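Local coordinates for uncharacterized conserved protein YiiM (Geobacillus stearothermophilus, PDB 5YHH), which is a MOSC-domain protein linked to hydroxylaminopurine resistance, probably an oxidoreductase that works with a molybdenum cofactor, at residues M7-I12 with P161-V166; G60-I65 with Y150-Q155. One frame throughout, in Å; residues are numbered along the deposited sequence.

Interaction 1: M7-I12 with P161-V166; sequences MQIVSI and PGAPLV
Gln8 bridges Pro164 where the N-terminal start of strand 8-19, first in the chain, also pairs with the lead-in to the outermost strand 165-169, last in the chain. The two segments run roughly antiparallel. The arrangement is consistent with the beta barrel of MOSC domains.

Three backbone hydrogen bonds carry the pairing. Leu165 N donates to Met7 O at 2.9 Å. Ile9 N donates to Ala163 O at 2.9 Å, and this bond is nearly straight. Gly162 N reaches Ile9 O at 2.7 Å, but its N-H is bent, at 141°. The positive phi of Gly162 (92°) suits glycine. Met7 O also receives a CA-H...O contact from Pro164.

Apolar side chains fill the inner side. The side chains of Ile9 and Leu165 cross at about a right angle, with Ile9 CG1 4.2 Å from Leu165 CG. Both residues are buried and also touch Ala111 of strand 108-111. At the other end Ile12 CD1 meets the ring of Pro161 at CD, 3.7 Å away.

Gln8 lies along the 162-163 backbone. Its CG sits between the backbone N and the carbonyl carbon (chi1 58°), and the extended chain beyond carries OE1 to 3.7 Å from Gly162 CA.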
loop_
_atom_site.group_PDB
_atom_site.type_symbol
_atom_site.label_atom_id
_atom_site.label_comp_id
_atom_site.label_asym_id
_atom_site.label_seq_id
_atom_site.Cartn_x
_atom_site.Cartn_y
_atom_site.Cartn_z
ATOM N N MET A 7 -2.328 -15.309 -6.190
ATOM C CA MET A 7 -1.831 -14.111 -5.545
ATOM C C MET A 7 -0.634 -13.679 -6.388
ATOM O O MET A 7 0.379 -14.415 -6.455
ATOM C CB MET A 7 -1.389 -14.438 -4.124
ATOM C CG MET A 7 -2.541 -14.725 -3.159
ATOM S SD MET A 7 -2.015 -15.658 -1.681
ATOM C CE MET A 7 -0.287 -15.195 -1.471
ATOM N N GLN A 8 -0.755 -12.519 -7.042
ATOM C CA GLN A 8 0.303 -12.033 -7.902
ATOM C C GLN A 8 0.345 -10.534 -8.059
ATOM O O GLN A 8 -0.595 -9.845 -7.683
ATOM C CB GLN A 8 0.189 -12.683 -9.285
ATOM C CG GLN A 8 -1.109 -12.454 -9.946
ATOM C CD GLN A 8 -1.160 -13.033 -11.329
ATOM O OE1 GLN A 8 -0.763 -12.382 -12.295
ATOM N NE2 GLN A 8 -1.684 -14.248 -11.445
ATOM N N ILE A 9 1.436 -10.055 -8.649
ATOM C CA ILE A 9 1.573 -8.684 -9.141
ATOM C C ILE A 9 1.080 -8.712 -10.574
ATOM O O ILE A 9 1.788 -9.166 -11.462
ATOM C CB ILE A 9 3.073 -8.191 -9.090
ATOM C CG1 ILE A 9 3.631 -8.342 -7.684
ATOM C CG2 ILE A 9 3.201 -6.735 -9.554
ATOM C CD1 ILE A 9 5.224 -8.213 -7.548
ATOM N N VAL A 10 -0.140 -8.242 -10.837
ATOM C CA VAL A 10 -0.630 -8.307 -12.219
ATOM C C VAL A 10 -0.027 -7.202 -13.056
ATOM O O VAL A 10 0.159 -7.385 -14.251
ATOM C CB VAL A 10 -2.172 -8.339 -12.413
ATOM C CG1 VAL A 10 -2.709 -9.744 -12.218
ATOM C CG2 VAL A 10 -2.897 -7.271 -11.599
ATOM N N SER A 11 0.397 -6.110 -12.423
ATOM C CA SER A 11 1.015 -5.028 -13.158
ATOM C C SER A 11 2.028 -4.321 -12.318
ATOM O O SER A 11 1.822 -4.107 -11.132
ATOM C CB SER A 11 -0.037 -4.027 -13.681
ATOM O OG SER A 11 0.563 -3.100 -14.575
ATOM N N ILE A 12 3.156 -4.008 -12.939
ATOM C CA ILE A 12 4.171 -3.182 -12.333
ATOM C C ILE A 12 4.077 -1.890 -13.103
ATOM O O ILE A 12 4.155 -1.896 -14.327
ATOM C CB ILE A 12 5.600 -3.755 -12.496
ATOM C CG1 ILE A 12 5.740 -5.157 -11.872
ATOM C CG2 ILE A 12 6.630 -2.808 -11.916
ATOM C CD1 ILE A 12 7.069 -5.881 -12.368
ATOM N N PRO A 161 6.142 -8.481 -14.547
ATOM C CA PRO A 161 4.675 -8.505 -14.501
ATOM C C PRO A 161 4.124 -9.927 -14.483
ATOM O O PRO A 161 4.615 -10.787 -15.196
ATOM C CB PRO A 161 4.257 -7.734 -15.767
ATOM C CG PRO A 161 5.405 -6.740 -15.976
ATOM C CD PRO A 161 6.647 -7.564 -15.589
ATOM N N GLY A 162 3.160 -10.193 -13.612
ATOM C CA GLY A 162 2.611 -11.524 -13.463
ATOM C C GLY A 162 3.304 -12.357 -12.407
ATOM O O GLY A 162 2.883 -13.480 -12.153
ATOM N N ALA A 163 4.377 -11.834 -11.791
ATOM C CA ALA A 163 5.087 -12.542 -10.722
ATOM C C ALA A 163 4.168 -12.978 -9.563
ATOM O O ALA A 163 3.462 -12.162 -8.998
ATOM C CB ALA A 163 6.239 -11.648 -10.162
ATOM N N PRO A 164 4.220 -14.257 -9.164
ATOM C CA PRO A 164 3.466 -14.637 -7.974
ATOM C C PRO A 164 4.007 -13.945 -6.740
ATOM O O PRO A 164 5.197 -13.656 -6.676
ATOM C CB PRO A 164 3.685 -16.165 -7.886
ATOM C CG PRO A 164 3.950 -16.592 -9.291
ATOM C CD PRO A 164 4.727 -15.433 -9.897
ATOM N N LEU A 165 3.145 -13.665 -5.775
ATOM C CA LEU A 165 3.564 -13.107 -4.478
ATOM C C LEU A 165 3.276 -14.185 -3.473
ATOM O O LEU A 165 2.105 -14.493 -3.244
ATOM C CB LEU A 165 2.726 -11.898 -4.095
ATOM C CG LEU A 165 3.286 -10.497 -4.136
ATOM C CD1 LEU A 165 2.111 -9.520 -3.774
ATOM C CD2 LEU A 165 4.429 -10.317 -3.227
ATOM N N VAL A 166 4.321 -14.771 -2.896
ATOM C CA VAL A 166 4.197 -15.960 -2.081
ATOM C C VAL A 166 4.439 -15.593 -0.626
ATOM O O VAL A 166 5.513 -15.111 -0.258
ATOM C CB VAL A 166 5.248 -17.052 -2.497
ATOM C CG1 VAL A 166 5.088 -18.330 -1.656
ATOM C CG2 VAL A 166 5.152 -17.372 -3.999
#

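Interaction 2: G60-I65 with Y150-Q155; sequences GEDKAI and YFRVLQ
Ile65 and Phe151 form an antiparallel hydrogen-bonded pair: Ile65 N donates to Phe151 O at 3.1 Å, and Phe151 N to Ile65 O at 2.9 Å. Ala64 also faces Phe151, which makes a classic beta bulge. A type I turn, Glu61 to Ala64, runs into the bulge. A water joins the turn to the strand, donating to Glu61 O and accepting from Val153 N.

Lys63 lies over one face of the Tyr150 ring. Its CG sits 3.9 Å from the ring centroid, only 5° off the normal, as a CH-pi contact. CB lies toward the CD2-CE2 side, while CD passes nearer CZ and CE1.

This is the point where strand 65-69 of the MOSC sheet begins beside strand 149-153. The loop before strand 65-69 lies against strand 149-153. On the inner side, the side chains of Ile65 and Val153 cross at about a right angle, with Ile65 CD1 3.6 Å from Val153 CG2. Ala64 CB touches the same methyl. Both Ile65 and Val153 also pack on Val42.

Asp62 and Arg152 point the same way and form a salt bridge, OD1 to NH2 at 3.0 Å. The carboxylate and guanidinium planes stand 83° apart. OD1 lies at the guanidinium edge, in its plane, but NH2 approaches from above the carboxylate plane. A bend at chi3 (62°) helps turn the guanidinium toward Asp62. Arg152 NH1 donates to Ala202 O and Gln117 OE1. Asp62 OD2 accepts from Ala205 N, at the start of helix 205-213.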
loop_
_atom_site.group_PDB
_atom_site.type_symbol
_atom_site.label_atom_id
_atom_site.label_comp_id
_atom_site.label_asym_id
_atom_site.label_seq_id
_atom_site.Cartn_x
_atom_site.Cartn_y
_atom_site.Cartn_z
ATOM N N GLY A 60 11.378 6.724 3.782
ATOM C CA GLY A 60 11.516 6.249 2.384
ATOM C C GLY A 60 11.510 4.725 2.302
ATOM O O GLY A 60 10.792 4.143 1.481
ATOM N N GLU A 61 12.288 4.094 3.184
ATOM C CA GLU A 61 12.358 2.645 3.293
ATOM C C GLU A 61 10.996 1.972 3.606
ATOM O O GLU A 61 10.649 0.955 2.983
ATOM C CB GLU A 61 13.340 2.264 4.386
ATOM C CG GLU A 61 14.366 1.276 3.951
ATOM C CD GLU A 61 15.631 1.378 4.778
ATOM O OE1 GLU A 61 15.827 2.437 5.430
ATOM O OE2 GLU A 61 16.428 0.404 4.773
ATOM N N ASP A 62 10.264 2.535 4.566
ATOM C CA ASP A 62 8.952 2.009 5.016
ATOM C C ASP A 62 7.909 2.019 3.880
ATOM O O ASP A 62 6.972 1.183 3.842
ATOM C CB ASP A 62 8.398 2.842 6.184
ATOM C CG ASP A 62 9.120 2.605 7.522
ATOM O OD1 ASP A 62 9.656 1.507 7.774
ATOM O OD2 ASP A 62 9.100 3.543 8.357
ATOM N N LYS A 63 8.030 3.021 3.012
ATOM C CA LYS A 63 7.090 3.231 1.938
ATOM C C LYS A 63 7.741 2.944 0.579
ATOM O O LYS A 63 7.473 3.622 -0.412
ATOM C CB LYS A 63 6.545 4.660 2.013
ATOM C CG LYS A 63 5.661 4.932 3.267
ATOM C CD LYS A 63 4.805 6.221 3.176
ATOM C CE LYS A 63 5.625 7.491 2.949
ATOM N NZ LYS A 63 6.079 8.146 4.224
ATOM N N ALA A 64 8.567 1.908 0.520
ATOM C CA ALA A 64 9.342 1.620 -0.689
ATOM C C ALA A 64 8.447 1.247 -1.894
ATOM O O ALA A 64 8.713 1.683 -3.008
ATOM C CB ALA A 64 10.302 0.516 -0.424
ATOM N N ILE A 65 7.418 0.424 -1.658
ATOM C CA ILE A 65 6.523 -0.065 -2.722
ATOM C C ILE A 65 5.076 0.197 -2.287
ATOM O O ILE A 65 4.633 -0.297 -1.252
ATOM C CB ILE A 65 6.728 -1.564 -2.995
ATOM C CG1 ILE A 65 8.190 -1.857 -3.425
ATOM C CG2 ILE A 65 5.755 -2.052 -4.080
ATOM C CD1 ILE A 65 8.549 -3.315 -3.276
ATOM N N TYR A 150 1.571 -0.458 1.901
ATOM C CA TYR A 150 2.934 -0.390 1.448
ATOM C C TYR A 150 3.710 -1.619 1.915
ATOM O O TYR A 150 3.394 -2.204 2.949
ATOM C CB TYR A 150 3.618 0.830 2.067
ATOM C CG TYR A 150 3.253 2.145 1.472
ATOM C CD1 TYR A 150 2.218 2.905 2.010
ATOM C CD2 TYR A 150 3.995 2.680 0.427
ATOM C CE1 TYR A 150 1.914 4.153 1.503
ATOM C CE2 TYR A 150 3.700 3.930 -0.088
ATOM C CZ TYR A 150 2.652 4.637 0.434
ATOM O OH TYR A 150 2.363 5.847 -0.078
ATOM N N PHE A 151 4.784 -1.902 1.182
ATOM C CA PHE A 151 5.840 -2.819 1.598
ATOM C C PHE A 151 7.172 -2.088 1.738
ATOM O O PHE A 151 7.495 -1.167 0.967
ATOM C CB PHE A 151 6.109 -3.872 0.513
ATOM C CG PHE A 151 4.951 -4.756 0.167
ATOM C CD1 PHE A 151 4.704 -5.921 0.876
ATOM C CD2 PHE A 151 4.161 -4.475 -0.943
ATOM C CE1 PHE A 151 3.653 -6.774 0.508
ATOM C CE2 PHE A 151 3.126 -5.317 -1.315
ATOM C CZ PHE A 151 2.866 -6.461 -0.589
ATOM N N ARG A 152 7.973 -2.560 2.687
ATOM C CA ARG A 152 9.412 -2.308 2.714
ATOM C C ARG A 152 10.109 -3.478 2.011
ATOM O O ARG A 152 9.558 -4.589 1.908
ATOM C CB ARG A 152 9.912 -2.151 4.163
ATOM C CG ARG A 152 9.797 -3.408 5.043
ATOM C CD ARG A 152 10.576 -3.221 6.371
ATOM N NE ARG A 152 10.005 -2.109 7.145
ATOM C CZ ARG A 152 8.919 -2.183 7.916
ATOM N NH1 ARG A 152 8.292 -3.333 8.103
ATOM N NH2 ARG A 152 8.492 -1.105 8.547
ATOM N N VAL A 153 11.314 -3.233 1.515
ATOM C CA VAL A 153 12.070 -4.263 0.844
ATOM C C VAL A 153 13.104 -4.828 1.811
ATOM O O VAL A 153 14.015 -4.098 2.247
ATOM C CB VAL A 153 12.744 -3.695 -0.400
ATOM C CG1 VAL A 153 13.664 -4.753 -1.020
ATOM C CG2 VAL A 153 11.647 -3.168 -1.377
ATOM N N LEU A 154 12.940 -6.109 2.149
ATOM C CA LEU A 154 13.876 -6.833 3.020
ATOM C C LEU A 154 15.091 -7.318 2.268
ATOM O O LEU A 154 16.211 -7.313 2.809
ATOM C CB LEU A 154 13.191 -8.036 3.703
ATOM C CG LEU A 154 11.970 -7.685 4.572
ATOM C CD1 LEU A 154 11.368 -8.955 5.207
ATOM C CD2 LEU A 154 12.302 -6.618 5.636
ATOM N N GLN A 155 14.876 -7.790 1.039
ATOM C CA GLN A 155 15.980 -8.191 0.166
ATOM C C GLN A 155 15.670 -7.690 -1.254
ATOM O O GLN A 155 14.583 -7.906 -1.806
ATOM C CB GLN A 155 16.274 -9.713 0.232
ATOM C CG GLN A 155 16.814 -10.324 -1.124
ATOM C CD GLN A 155 17.000 -11.860 -1.152
ATOM O OE1 GLN A 155 17.862 -12.394 -0.464
ATOM N NE2 GLN A 155 16.210 -12.555 -1.987
HETATM O O HOH W 1 12.527 -0.752 2.044
#

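From the N terminus, residues 7-12 open strand 8-19 and pair with 161-166, much later in the chain. Interaction 1 therefore closes a loop of 148 residues. Interaction 2 lies wholly within that loop and closes a shorter one of 84 residues, between 60-65 and 150-155. The two nest and do not cross. Both reach the same mixed sheet. Interaction 1 brings the strand that is first in the chain to the lead-in of the one that is last, while interaction 2 ties a loop and the start of strand 65-69 to strand 149-153. Their centres are about 17 Å apart. Their nearest atoms come within about 4 Å without touching. Trp93 borders both, meeting Ile9 and Phe151.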